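Local coordinates for protein 3-oxoadipate enol-lactonase (Burkholderia xenovorans, PDB 2XUA) that probably hydrolyses 3-oxoadipate enol-lactone in aromatic catabolism, as a two-subunit alpha/beta hydrolase whose pocket holds laevulinic acid here, at residues A7-G11 against T12-Y16; A48-H52 against F53-R57; N124-A127 against R128-S131; V140-T144 against E145-A149; P168-L171 against A172-D176. All blocks are in the same frame, centred on the assembly; numbering follows the deposited sequence.

Contact 1 of 5, residues A7-G11 against T12-Y16; sequences AAVNG and TELHY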
loop_
_atom_site.group_PDB
_atom_site.type_symbol
_atom_site.label_atom_id
_atom_site.label_comp_id
_atom_site.label_asym_id
_atom_site.label_seq_id
_atom_site.Cartn_x
_atom_site.Cartn_y
_atom_site.Cartn_z
ATOM N N ALA B 7 7.189 13.984 9.260
ATOM C CA ALA B 7 7.339 15.301 9.910
ATOM C C ALA B 7 6.883 15.139 11.362
ATOM O O ALA B 7 5.820 14.552 11.593
ATOM C CB ALA B 7 6.476 16.287 9.222
ATOM N N ALA B 8 7.684 15.643 12.308
ATOM C CA ALA B 8 7.289 15.770 13.707
ATOM C C ALA B 8 6.426 17.025 13.843
ATOM O O ALA B 8 6.903 18.152 13.622
ATOM C CB ALA B 8 8.533 15.871 14.599
ATOM N N VAL B 9 5.153 16.826 14.159
ATOM C CA VAL B 9 4.165 17.867 14.098
ATOM C C VAL B 9 3.138 17.681 15.211
ATOM O O VAL B 9 2.724 16.565 15.456
ATOM C CB VAL B 9 3.448 17.885 12.714
ATOM C CG1 VAL B 9 3.030 16.532 12.301
ATOM C CG2 VAL B 9 2.237 18.725 12.791
ATOM N N ASN B 10 2.745 18.768 15.902
ATOM C CA ASN B 10 1.627 18.715 16.892
ATOM C C ASN B 10 1.879 17.633 17.956
ATOM O O ASN B 10 0.938 16.985 18.434
ATOM C CB ASN B 10 0.270 18.487 16.152
ATOM C CG ASN B 10 -0.959 19.064 16.891
ATOM O OD1 ASN B 10 -0.889 20.070 17.635
ATOM N ND2 ASN B 10 -2.120 18.427 16.648
ATOM N N GLY B 11 3.141 17.448 18.335
ATOM C CA GLY B 11 3.519 16.421 19.305
ATOM C C GLY B 11 3.392 14.962 18.859
ATOM O O GLY B 11 3.314 14.066 19.710
ATOM N N THR B 12 3.382 14.716 17.542
ATOM C CA THR B 12 3.542 13.347 16.966
ATOM C C THR B 12 4.475 13.382 15.769
ATOM O O THR B 12 4.976 14.429 15.413
ATOM C CB THR B 12 2.286 12.780 16.234
ATOM O OG1 THR B 12 1.192 13.710 16.177
ATOM C CG2 THR B 12 1.923 11.407 16.672
ATOM N N GLU B 13 4.582 12.239 15.090
ATOM C CA GLU B 13 5.298 12.083 13.837
ATOM C C GLU B 13 4.363 11.498 12.744
ATOM O O GLU B 13 3.779 10.429 12.930
ATOM C CB GLU B 13 6.481 11.144 14.062
ATOM C CG GLU B 13 7.470 11.065 12.906
ATOM C CD GLU B 13 8.723 10.235 13.256
ATOM O OE1 GLU B 13 8.881 9.781 14.425
ATOM O OE2 GLU B 13 9.560 10.019 12.366
ATOM N N LEU B 14 4.219 12.203 11.621
ATOM C CA LEU B 14 3.371 11.736 10.527
ATOM C C LEU B 14 4.149 11.399 9.267
ATOM O O LEU B 14 4.941 12.201 8.793
ATOM C CB LEU B 14 2.321 12.780 10.159
ATOM C CG LEU B 14 1.452 13.375 11.296
ATOM C CD1 LEU B 14 0.696 14.575 10.789
ATOM C CD2 LEU B 14 0.509 12.327 11.861
ATOM N N HIS B 15 3.837 10.232 8.712
ATOM C CA HIS B 15 4.305 9.833 7.397
ATOM C C HIS B 15 3.507 10.611 6.341
ATOM O O HIS B 15 2.272 10.689 6.396
ATOM C CB HIS B 15 4.177 8.310 7.228
ATOM C CG HIS B 15 4.424 7.821 5.824
ATOM N ND1 HIS B 15 5.535 8.170 5.087
ATOM C CD2 HIS B 15 3.688 7.010 5.025
ATOM C CE1 HIS B 15 5.463 7.621 3.890
ATOM N NE2 HIS B 15 4.372 6.893 3.826
ATOM N N TYR B 16 4.191 11.200 5.375
ATOM C CA TYR B 16 3.461 11.907 4.314
ATOM C C TYR B 16 4.017 11.617 2.912
ATOM O O TYR B 16 5.135 11.074 2.768
ATOM C CB TYR B 16 3.442 13.447 4.574
ATOM C CG TYR B 16 4.801 14.101 4.459
ATOM C CD1 TYR B 16 5.263 14.615 3.233
ATOM C CD2 TYR B 16 5.631 14.208 5.586
ATOM C CE1 TYR B 16 6.566 15.190 3.128
ATOM C CE2 TYR B 16 6.906 14.779 5.498
ATOM C CZ TYR B 16 7.359 15.270 4.276
ATOM O OH TYR B 16 8.633 15.822 4.186
#
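Val9 lays its CG1 methyl against the isobutyl end of Leu14, crossing it at about a right angle, with CG1 3.4 Å from Leu14 CD1. That is tighter than usual van der Waals contact. The pair lies on one face of a beta hairpin made by strands 6-9 and 12-19, the antiparallel edge of the alpha/beta hydrolase sheet. CG1 of Val9 sits between the backbone N and the carbonyl carbon (chi1 47°), and this rotation brings CG1, not CG2, against Leu14. The hairpin reverses through a type I' turn from Val9 to Thr12, in which Asn10 and Gly11 both have positive phi. Two hydrogen-bonded pairs flank one non-hydrogen-bonded pair. At the outer one Ala7 N reaches Leu14 O at 2.9 Å and Leu14 N returns to Ala7 O at 2.8 Å. Next to the turn Val9 N binds Thr12 O at 2.7 Å, while Thr12 N bonds back to Val9 O at 2.9 Å. Ala8 and Glu13 form the middle pair and point to the other face, with their CA atoms 4.2 Å apart. On the face shared by Ala7, Val9, Thr12 and Leu14 lies helix 75-88, whose Asp81 and Leu85 touch several of these side chains. Asp81 also takes a hydrogen bond from the amide ND2 of Asn10, tying the turn to that helix. Beyond the bridges, Tyr16 presents its ring edge to Ala7: CE2 is 3.9 Å from Ala7 N, which lies near the ring plane, and 4.0 Å from Ala7 CB.

Contact 2 of 5, residues A48-H52 against F53-R57; sequences ALSKH and FRVLR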
loop_
_atom_site.group_PDB
_atom_site.type_symbol
_atom_site.label_atom_id
_atom_site.label_comp_id
_atom_site.label_asym_id
_atom_site.label_seq_id
_atom_site.Cartn_x
_atom_site.Cartn_y
_atom_site.Cartn_z
ATOM N N ALA B 48 -4.809 12.227 -11.787
ATOM C CA ALA B 48 -5.628 13.321 -12.208
ATOM C C ALA B 48 -5.422 14.571 -11.350
ATOM O O ALA B 48 -5.486 15.677 -11.864
ATOM C CB ALA B 48 -7.142 12.929 -12.255
ATOM N N LEU B 49 -5.163 14.420 -10.057
ATOM C CA LEU B 49 -5.015 15.597 -9.225
ATOM C C LEU B 49 -3.663 16.277 -9.427
ATOM O O LEU B 49 -3.578 17.483 -9.402
ATOM C CB LEU B 49 -5.183 15.237 -7.757
ATOM C CG LEU B 49 -6.609 14.948 -7.263
ATOM C CD1 LEU B 49 -6.390 14.387 -5.846
ATOM C CD2 LEU B 49 -7.530 16.209 -7.194
ATOM N N SER B 50 -2.626 15.472 -9.657
ATOM C CA SER B 50 -1.268 15.925 -10.013
ATOM C C SER B 50 -1.196 16.755 -11.228
ATOM O O SER B 50 -0.177 17.381 -11.439
ATOM C CB SER B 50 -0.362 14.696 -10.394
ATOM O OG SER B 50 -0.077 14.042 -9.198
ATOM N N LYS B 51 -2.197 16.652 -12.102
ATOM C CA LYS B 51 -2.202 17.443 -13.316
ATOM C C LYS B 51 -2.531 18.888 -12.986
ATOM O O LYS B 51 -1.999 19.805 -13.601
ATOM C CB LYS B 51 -3.170 16.893 -14.314
ATOM C CG LYS B 51 -2.741 15.509 -14.771
ATOM C CD LYS B 51 -3.076 15.249 -16.207
ATOM C CE LYS B 51 -4.572 15.115 -16.457
ATOM N NZ LYS B 51 -4.781 14.299 -17.692
ATOM N N HIS B 52 -3.355 19.068 -11.967
ATOM C CA HIS B 52 -3.857 20.384 -11.620
ATOM C C HIS B 52 -3.310 20.965 -10.351
ATOM O O HIS B 52 -3.428 22.132 -10.173
ATOM C CB HIS B 52 -5.376 20.324 -11.575
ATOM C CG HIS B 52 -5.961 19.894 -12.876
ATOM N ND1 HIS B 52 -6.011 20.728 -13.975
ATOM C CD2 HIS B 52 -6.438 18.689 -13.288
ATOM C CE1 HIS B 52 -6.512 20.057 -15.006
ATOM N NE2 HIS B 52 -6.802 18.826 -14.606
ATOM N N PHE B 53 -2.738 20.140 -9.475
ATOM C CA PHE B 53 -2.392 20.494 -8.096
ATOM C C PHE B 53 -1.065 19.922 -7.705
ATOM O O PHE B 53 -0.590 18.945 -8.329
ATOM C CB PHE B 53 -3.467 19.938 -7.101
ATOM C CG PHE B 53 -4.829 20.482 -7.358
ATOM C CD1 PHE B 53 -5.148 21.804 -6.986
ATOM C CD2 PHE B 53 -5.772 19.730 -8.048
ATOM C CE1 PHE B 53 -6.365 22.329 -7.277
ATOM C CE2 PHE B 53 -7.030 20.273 -8.340
ATOM C CZ PHE B 53 -7.296 21.601 -7.974
ATOM N N ARG B 54 -0.474 20.509 -6.661
ATOM C CA ARG B 54 0.513 19.806 -5.859
ATOM C C ARG B 54 -0.276 19.050 -4.760
ATOM O O ARG B 54 -1.167 19.625 -4.127
ATOM C CB ARG B 54 1.558 20.759 -5.232
ATOM C CG ARG B 54 2.464 21.359 -6.321
ATOM C CD ARG B 54 3.336 22.464 -5.762
ATOM N NE ARG B 54 2.551 23.661 -5.447
ATOM C CZ ARG B 54 2.989 24.604 -4.626
ATOM N NH1 ARG B 54 4.200 24.450 -4.028
ATOM N NH2 ARG B 54 2.215 25.664 -4.388
ATOM N N VAL B 55 0.003 17.737 -4.657
ATOM C CA VAL B 55 -0.724 16.824 -3.795
ATOM C C VAL B 55 0.002 16.423 -2.556
ATOM O O VAL B 55 1.131 15.904 -2.593
ATOM C CB VAL B 55 -1.157 15.549 -4.550
ATOM C CG1 VAL B 55 -2.091 14.728 -3.615
ATOM C CG2 VAL B 55 -1.923 15.945 -5.868
ATOM N N LEU B 56 -0.637 16.641 -1.417
ATOM C CA LEU B 56 -0.158 16.120 -0.175
ATOM C C LEU B 56 -1.083 15.062 0.393
ATOM O O LEU B 56 -2.305 15.326 0.594
ATOM C CB LEU B 56 -0.049 17.283 0.839
ATOM C CG LEU B 56 0.365 16.961 2.253
ATOM C CD1 LEU B 56 1.774 16.261 2.229
ATOM C CD2 LEU B 56 0.404 18.259 3.137
ATOM N N ARG B 57 -0.514 13.888 0.661
ATOM C CA ARG B 57 -1.212 12.825 1.404
ATOM C C ARG B 57 -0.451 12.540 2.677
ATOM O O ARG B 57 0.779 12.790 2.748
ATOM C CB ARG B 57 -1.230 11.535 0.575
ATOM C CG ARG B 57 -2.195 11.621 -0.587
ATOM C CD ARG B 57 -2.086 10.270 -1.357
ATOM N NE ARG B 57 -0.895 10.281 -2.210
ATOM C CZ ARG B 57 -0.295 9.182 -2.734
ATOM N NH1 ARG B 57 -0.714 7.971 -2.445
ATOM N NH2 ARG B 57 0.731 9.291 -3.577
#
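Where helix 43-52 gives way to strand 54-58 the backbone turns so that Phe53 N bonds back to Leu49 O at 2.8 Å, a weak bond because its N-H...O angle is only 128°. The same carbonyl already receives His52 N. Phe53 is the side chain most engaged by the turn. With CG beside its backbone N (chi1 -60°), its ring has the peptide carbon of His52 over one face, 3.4 Å from CG, and Leu49 O at its edge. CE2 of the ring also meets His52 CB at 3.6 Å. Leu49 touches the ring through a single methyl, CD2 to Phe53 CD2 at 4.0 Å. Its CB serves a second partner, Val55 CG2, at 3.8 Å, so Leu49 bridges the turn residue and the second strand residue. Around this group, Leu49 and Phe53 both pack on Ile29 of strand 28-32, and Phe53 also meets Leu262 and Thr263 of helix 251-263. Ser50 OG is bonded to Val46 O within the helix. Helix packed over the sheet, then a return into a strand parallel to 28-32, is the second half of a beta-alpha-beta crossover of the alpha/beta hydrolase fold.

Contact 3 of 5, residues N124-A127 against R128-S131; sequences NTAA and RIGS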
loop_
_atom_site.group_PDB
_atom_site.type_symbol
_atom_site.label_atom_id
_atom_site.label_comp_id
_atom_site.label_asym_id
_atom_site.label_seq_id
_atom_site.Cartn_x
_atom_site.Cartn_y
_atom_site.Cartn_z
ATOM N N ASN B 124 -18.085 10.954 1.738
ATOM C CA ASN B 124 -18.590 9.880 2.579
ATOM C C ASN B 124 -18.488 10.216 4.030
ATOM O O ASN B 124 -17.912 9.510 4.784
ATOM C CB ASN B 124 -17.831 8.569 2.248
ATOM C CG ASN B 124 -18.135 8.098 0.884
ATOM O OD1 ASN B 124 -19.240 7.543 0.630
ATOM N ND2 ASN B 124 -17.232 8.378 -0.057
ATOM N N THR B 125 -19.083 11.337 4.421
ATOM C CA THR B 125 -18.830 11.879 5.735
ATOM C C THR B 125 -20.119 12.518 6.314
ATOM O O THR B 125 -21.184 12.425 5.702
ATOM C CB THR B 125 -17.630 12.897 5.688
ATOM O OG1 THR B 125 -17.231 13.173 7.016
ATOM C CG2 THR B 125 -18.047 14.194 5.057
ATOM N N ALA B 126 -20.019 13.177 7.478
ATOM C CA ALA B 126 -21.177 13.835 8.112
ATOM C C ALA B 126 -20.527 14.743 9.132
ATOM O O ALA B 126 -19.362 14.483 9.508
ATOM C CB ALA B 126 -22.064 12.799 8.917
ATOM N N ALA B 127 -21.262 15.753 9.620
ATOM C CA ALA B 127 -20.723 16.638 10.667
ATOM C C ALA B 127 -20.695 15.966 12.054
ATOM O O ALA B 127 -19.998 16.454 12.975
ATOM C CB ALA B 127 -21.480 17.973 10.709
ATOM N N ARG B 128 -21.450 14.871 12.177
ATOM C CA ARG B 128 -21.406 13.935 13.304
ATOM C C ARG B 128 -21.555 12.504 12.713
ATOM O O ARG B 128 -22.584 12.142 12.109
ATOM C CB ARG B 128 -22.433 14.339 14.427
ATOM C CG ARG B 128 -23.026 13.216 15.306
ATOM C CD ARG B 128 -21.992 12.349 15.912
ATOM N NE ARG B 128 -22.300 11.825 17.247
ATOM C CZ ARG B 128 -21.560 10.885 17.847
ATOM N NH1 ARG B 128 -20.505 10.357 17.218
ATOM N NH2 ARG B 128 -21.842 10.483 19.065
ATOM N N ILE B 129 -20.462 11.731 12.796
ATOM C CA ILE B 129 -20.400 10.371 12.195
ATOM C C ILE B 129 -20.729 9.344 13.292
ATOM O O ILE B 129 -20.129 9.311 14.382
ATOM C CB ILE B 129 -19.013 10.069 11.532
ATOM C CG1 ILE B 129 -18.740 11.059 10.410
ATOM C CG2 ILE B 129 -18.927 8.607 10.988
ATOM C CD1 ILE B 129 -17.266 11.071 9.957
ATOM N N GLY B 130 -21.720 8.526 12.965
ATOM C CA GLY B 130 -22.144 7.393 13.780
ATOM C C GLY B 130 -22.692 7.833 15.133
ATOM O O GLY B 130 -23.350 8.868 15.232
ATOM N N SER B 131 -22.375 7.069 16.168
ATOM C CA SER B 131 -23.026 7.283 17.504
ATOM C C SER B 131 -22.259 6.499 18.552
ATOM O O SER B 131 -21.435 5.642 18.177
ATOM C CB SER B 131 -24.461 6.775 17.441
ATOM O OG SER B 131 -24.403 5.374 17.362
#
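Ile129 packs on Ala126 and Thr125, residues three and four positions before it. The apolar pair is Ile129 CG1 with Ala126 CB, at 4.0 Å; CG1 also lies 3.6 Å from Ala126 O, and CD1 runs on to Thr125 OG1 at 3.6 Å, the side chains of Thr125 and Ile129 crossing at about a right angle. The first torsion explains the reach: CG1 stands beside the backbone N (chi1 -61°), and the near-extended second torsion carries CD1 onward to Thr125. Ala126 CB also closes on the backbone, 3.3 Å from Arg128 O. No hydrogen bond joins 124-127 to 128-131, and Ala126 N is buried with no partner in the model. The loop follows strand 117-123 of the alpha/beta hydrolase sheet and leads into helix 132-145, with Ser131 at that helix's N-cap position. Ile129 touches residues of what is probably the nucleophile elbow and Ser-His-Asp triad, and its side chain is about 5 Å from the bound laevulinic acid. Polar anchoring comes largely from outside. Thr125 OG1 is hydrogen-bonded to Ser100 O, and Ile129 O accepts Trp135 NE1. Arg128 bends at chi2 and chi3, which carries its guanidinium forward over Gly130 and Ser131; NH1 makes a weak bond to Ile129 O at 3.0 Å (126°), and NH2 forms a salt bridge with Asp194. One face of that guanidinium carries Gly130 O, 3.5 Å above the plane and offset toward the rim.

Contact 4 of 5, residues V140-T144 against E145-A149; sequences VKART and EGMHA
Glu145 N and Gly146 N bond back to helix 132-145, the first reaching Lys141 O at 2.9 Å and the second Ala142 O at 2.9 Å. Neither is straight: their N-H...O angles are 133° and 135°. Gly146 N has a further, weak bond to Lys141 O. Thr144 adds a side-chain bond one step earlier. Its OG1, placed between backbone N and carbonyl carbon (chi1 67°), donates to Val140 O at 2.8 Å from above the carbonyl plane, so that oxygen accepts both the N and the hydroxyl of one residue. Arg143 forms salt bridges with Glu191 and Glu184 of helix 183-195. Lys141 and Glu145 cross obliquely one turn apart. Their charged ends, NZ and OE2, are 4.0 Å apart, beyond a salt bridge, and the closer touch is methylene to carboxylate, Lys141 CE to Glu145 OE2 at 3.8 Å. The chain changes direction at Gly146, the first residue to leave helical angles, and goes on into helix 147-154: two helices joined by a short turn in the helical cap that covers the alpha/beta hydrolase core. CE of Lys141 also reaches Ala149 CB at 4.0 Å. On the buried side Met147, modelled as selenomethionine, rests its SE 4.1 Å from Ala142 CB, its chain bent at chi2 and chi3. Both Ala142 and Met147 pack on Tyr186, a residue of the laevulinic acid pocket, and Met147 also on Phe178 of the same pocket.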
loop_
_atom_site.group_PDB
_atom_site.type_symbol
_atom_site.label_atom_id
_atom_site.label_comp_id
_atom_site.label_asym_id
_atom_site.label_seq_id
_atom_site.Cartn_x
_atom_site.Cartn_y
_atom_site.Cartn_z
ATOM N N VAL B 140 -13.616 -0.981 22.045
ATOM C CA VAL B 140 -13.393 -2.132 22.949
ATOM C C VAL B 140 -12.893 -3.335 22.156
ATOM O O VAL B 140 -11.904 -4.000 22.507
ATOM C CB VAL B 140 -14.714 -2.536 23.748
ATOM C CG1 VAL B 140 -14.520 -3.933 24.384
ATOM C CG2 VAL B 140 -15.070 -1.499 24.788
ATOM N N LYS B 141 -13.578 -3.612 21.059
ATOM C CA LYS B 141 -13.235 -4.745 20.232
ATOM C C LYS B 141 -11.812 -4.588 19.675
ATOM O O LYS B 141 -11.028 -5.537 19.698
ATOM C CB LYS B 141 -14.245 -4.921 19.114
ATOM C CG LYS B 141 -14.186 -6.311 18.474
ATOM C CD LYS B 141 -15.183 -6.491 17.323
ATOM C CE LYS B 141 -15.412 -8.005 17.078
ATOM N NZ LYS B 141 -16.657 -8.486 17.771
ATOM N N ALA B 142 -11.474 -3.389 19.209
ATOM C CA ALA B 142 -10.183 -3.222 18.573
ATOM C C ALA B 142 -9.120 -3.478 19.622
ATOM O O ALA B 142 -8.166 -4.234 19.367
ATOM C CB ALA B 142 -10.065 -1.848 17.991
ATOM N N ARG B 143 -9.304 -2.828 20.802
ATOM C CA ARG B 143 -8.316 -2.867 21.903
ATOM C C ARG B 143 -8.123 -4.229 22.545
ATOM O O ARG B 143 -7.007 -4.568 22.944
ATOM C CB ARG B 143 -8.617 -1.798 23.001
ATOM C CG ARG B 143 -8.374 -0.400 22.495
ATOM C CD ARG B 143 -8.061 0.678 23.562
ATOM N NE ARG B 143 -9.252 1.446 23.758
ATOM C CZ ARG B 143 -9.392 2.746 23.577
ATOM N NH1 ARG B 143 -8.404 3.565 23.216
ATOM N NH2 ARG B 143 -10.573 3.217 23.814
ATOM N N THR B 144 -9.178 -5.051 22.577
ATOM C CA THR B 144 -9.154 -6.303 23.362
ATOM C C THR B 144 -9.151 -7.537 22.529
ATOM O O THR B 144 -8.912 -8.642 23.044
ATOM C CB THR B 144 -10.339 -6.392 24.362
ATOM O OG1 THR B 144 -11.576 -6.500 23.661
ATOM C CG2 THR B 144 -10.381 -5.128 25.219
ATOM N N GLU B 145 -9.392 -7.373 21.234
ATOM C CA GLU B 145 -9.496 -8.529 20.324
ATOM C C GLU B 145 -8.641 -8.347 19.050
ATOM O O GLU B 145 -8.339 -9.324 18.356
ATOM C CB GLU B 145 -10.956 -8.794 19.928
ATOM C CG GLU B 145 -11.824 -9.350 21.005
ATOM C CD GLU B 145 -13.210 -9.678 20.493
ATOM O OE1 GLU B 145 -14.183 -9.402 21.205
ATOM O OE2 GLU B 145 -13.332 -10.170 19.355
ATOM N N GLY B 146 -8.222 -7.113 18.769
ATOM C CA GLY B 146 -7.333 -6.859 17.637
ATOM C C GLY B 146 -8.121 -6.689 16.339
ATOM O O GLY B 146 -9.338 -6.756 16.323
HETATM N N MSE B 147 -7.405 -6.474 15.244
HETATM C CA MSE B 147 -7.988 -5.857 14.093
HETATM C C MSE B 147 -8.541 -6.860 13.100
HETATM O O MSE B 147 -9.335 -6.500 12.241
HETATM C CB MSE B 147 -6.963 -4.940 13.439
HETATM C CG MSE B 147 -6.475 -3.858 14.359
HETATM SE SE MSE B 147 -7.886 -2.659 14.667
HETATM C CE MSE B 147 -8.081 -1.919 12.910
ATOM N N HIS B 148 -8.109 -8.111 13.198
ATOM C CA HIS B 148 -8.642 -9.157 12.315
ATOM C C HIS B 148 -10.118 -9.374 12.529
ATOM O O HIS B 148 -10.909 -9.463 11.576
ATOM C CB HIS B 148 -7.838 -10.461 12.491
ATOM C CG HIS B 148 -6.619 -10.528 11.603
ATOM N ND1 HIS B 148 -5.366 -10.092 12.008
ATOM C CD2 HIS B 148 -6.476 -10.937 10.314
ATOM C CE1 HIS B 148 -4.505 -10.248 11.016
ATOM N NE2 HIS B 148 -5.153 -10.753 9.976
ATOM N N ALA B 149 -10.498 -9.398 13.802
ATOM C CA ALA B 149 -11.906 -9.489 14.216
ATOM C C ALA B 149 -12.805 -8.364 13.653
ATOM O O ALA B 149 -13.947 -8.591 13.139
ATOM C CB ALA B 149 -11.966 -9.541 15.793
#

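Contact 5 of 5, residues P168-L171 against A172-D176; sequences PVVL and AMIRD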
loop_
_atom_site.group_PDB
_atom_site.type_symbol
_atom_site.label_atom_id
_atom_site.label_comp_id
_atom_site.label_asym_id
_atom_site.label_seq_id
_atom_site.Cartn_x
_atom_site.Cartn_y
_atom_site.Cartn_z
ATOM N N PRO B 168 -11.295 -8.869 -5.768
ATOM C CA PRO B 168 -10.677 -9.491 -4.614
ATOM C C PRO B 168 -9.249 -8.953 -4.359
ATOM O O PRO B 168 -8.803 -9.051 -3.230
ATOM C CB PRO B 168 -10.621 -10.979 -4.990
ATOM C CG PRO B 168 -10.723 -10.993 -6.585
ATOM C CD PRO B 168 -11.600 -9.834 -6.853
ATOM N N VAL B 169 -8.534 -8.452 -5.390
ATOM C CA VAL B 169 -7.170 -7.941 -5.176
ATOM C C VAL B 169 -7.242 -6.572 -4.431
ATOM O O VAL B 169 -6.502 -6.359 -3.470
ATOM C CB VAL B 169 -6.329 -7.822 -6.507
ATOM C CG1 VAL B 169 -5.053 -6.967 -6.313
ATOM C CG2 VAL B 169 -5.831 -9.203 -7.012
ATOM N N VAL B 170 -8.099 -5.676 -4.912
ATOM C CA VAL B 170 -8.349 -4.379 -4.222
ATOM C C VAL B 170 -8.745 -4.701 -2.782
ATOM O O VAL B 170 -8.203 -4.154 -1.854
ATOM C CB VAL B 170 -9.444 -3.590 -4.863
ATOM C CG1 VAL B 170 -9.656 -2.256 -4.050
ATOM C CG2 VAL B 170 -9.079 -3.187 -6.317
ATOM N N LEU B 171 -9.696 -5.614 -2.581
ATOM C CA LEU B 171 -10.080 -5.936 -1.178
ATOM C C LEU B 171 -8.932 -6.405 -0.312
ATOM O O LEU B 171 -8.812 -5.976 0.850
ATOM C CB LEU B 171 -11.304 -6.881 -1.090
ATOM C CG LEU B 171 -12.357 -5.783 -0.958
ATOM C CD1 LEU B 171 -13.287 -5.581 -2.180
ATOM C CD2 LEU B 171 -12.973 -5.554 0.470
ATOM N N ALA B 172 -8.143 -7.359 -0.820
ATOM C CA ALA B 172 -7.011 -7.884 -0.072
ATOM C C ALA B 172 -6.015 -6.784 0.318
ATOM O O ALA B 172 -5.480 -6.779 1.434
ATOM C CB ALA B 172 -6.317 -9.015 -0.879
HETATM N N MSE B 173 -5.778 -5.821 -0.562
HETATM C CA MSE B 173 -4.802 -4.788 -0.235
HETATM C C MSE B 173 -5.326 -3.821 0.812
HETATM O O MSE B 173 -4.598 -3.379 1.719
HETATM C CB MSE B 173 -4.444 -4.038 -1.529
HETATM C CG MSE B 173 -3.562 -4.957 -2.469
HETATM SE SE MSE B 173 -3.214 -3.891 -4.048
HETATM C CE MSE B 173 -1.530 -2.925 -3.589
ATOM N N ILE B 174 -6.590 -3.448 0.642
ATOM C CA ILE B 174 -7.274 -2.585 1.608
ATOM C C ILE B 174 -7.343 -3.285 2.990
ATOM O O ILE B 174 -7.080 -2.676 4.049
ATOM C CB ILE B 174 -8.726 -2.230 1.031
ATOM C CG1 ILE B 174 -8.623 -1.262 -0.173
ATOM C CG2 ILE B 174 -9.596 -1.661 2.080
ATOM C CD1 ILE B 174 -7.982 0.075 0.143
ATOM N N ARG B 175 -7.682 -4.586 2.976
ATOM C CA ARG B 175 -7.765 -5.368 4.205
ATOM C C ARG B 175 -6.392 -5.428 4.840
ATOM O O ARG B 175 -6.290 -5.352 6.062
ATOM C CB ARG B 175 -8.256 -6.775 3.917
ATOM C CG ARG B 175 -8.355 -7.699 5.179
ATOM C CD ARG B 175 -9.019 -9.087 4.903
ATOM N NE ARG B 175 -9.059 -9.778 6.192
ATOM C CZ ARG B 175 -10.145 -9.940 6.951
ATOM N NH1 ARG B 175 -11.343 -9.518 6.518
ATOM N NH2 ARG B 175 -10.025 -10.547 8.153
ATOM N N ASP B 176 -5.324 -5.532 4.020
ATOM C CA ASP B 176 -3.980 -5.674 4.637
ATOM C C ASP B 176 -3.663 -4.431 5.422
ATOM O O ASP B 176 -3.090 -4.507 6.518
ATOM C CB ASP B 176 -2.874 -5.954 3.596
ATOM C CG ASP B 176 -1.556 -6.459 4.227
ATOM O OD1 ASP B 176 -1.616 -7.349 5.088
ATOM O OD2 ASP B 176 -0.450 -5.952 3.863
#
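Val170 and Ile174 lie side by side and point the same way, one turn apart on alpha helix 168-179 of the cap, with Val170 CG1 4.1 Å from Ile174 CG1. CG1 of Ile174 also leans on the backbone, 3.4 Å from Val170 O, since its first torsion (chi1 -71°) sets CG1 beside its own N. Val169 and Met173, the latter modelled as selenomethionine, repeat the spacing on an adjoining strip: Val169 CG1 meets Met173 SE at 4.2 Å, and Met173 CG lies 3.4 Å from Val169 O. These pairings are set by regular i to i+4 bonds. Ile174 N to Val170 O, at 3.1 Å, is nearly straight (172°), and Ala172 N binds Pro168 O at 3.0 Å with an N-H...O angle of 160°. Met173 N binds Val169 O, and it has a weak second bond to Val170 O. Further out, Ile174 packs on Trp158, a pocket residue, and with Val170 on Ile248, while Leu171 rests on Tyr163. At the subunit interface Val169 and Val170 both meet Val170 of the second subunit, Ala172 and Met173 meet Ala43 of that subunit, and Asp176 forms salt bridges with its Arg17 and Arg57, so the helix contributes both apolar and charged contacts to the dimer. Arg175 extends from CG to NE to reach its salt-bridge partner Asp152, while its N bonds Leu171 O at 2.8 Å and its CB sits 3.2 Å from the same oxygen.

How the contacts relate
Contacts 1 and 2 share the sheet: strands 12-19 and 54-58 are neighbours, and Tyr16 CB lies 3.3 Å from Arg57 O. Contacts 4 and 5 belong to the helical cap and touch at His148 O and Arg175 NH2, 3.7 Å apart. Contact 3 links the two regions, leading from the sheet toward helix 132-145. Of contacts 3, 4 and 5 it lies nearest the laevulinic acid, about 5 Å from the side chain of Ile129, against about 7 Å for Met147 in contact 4 and about 9 Å for Ile174 in contact 5. Within one subunit, contacts 2 and 5 are about 11 Å apart at their nearest atoms, yet across the dimer Arg57 of one subunit pairs with Asp176 of the other.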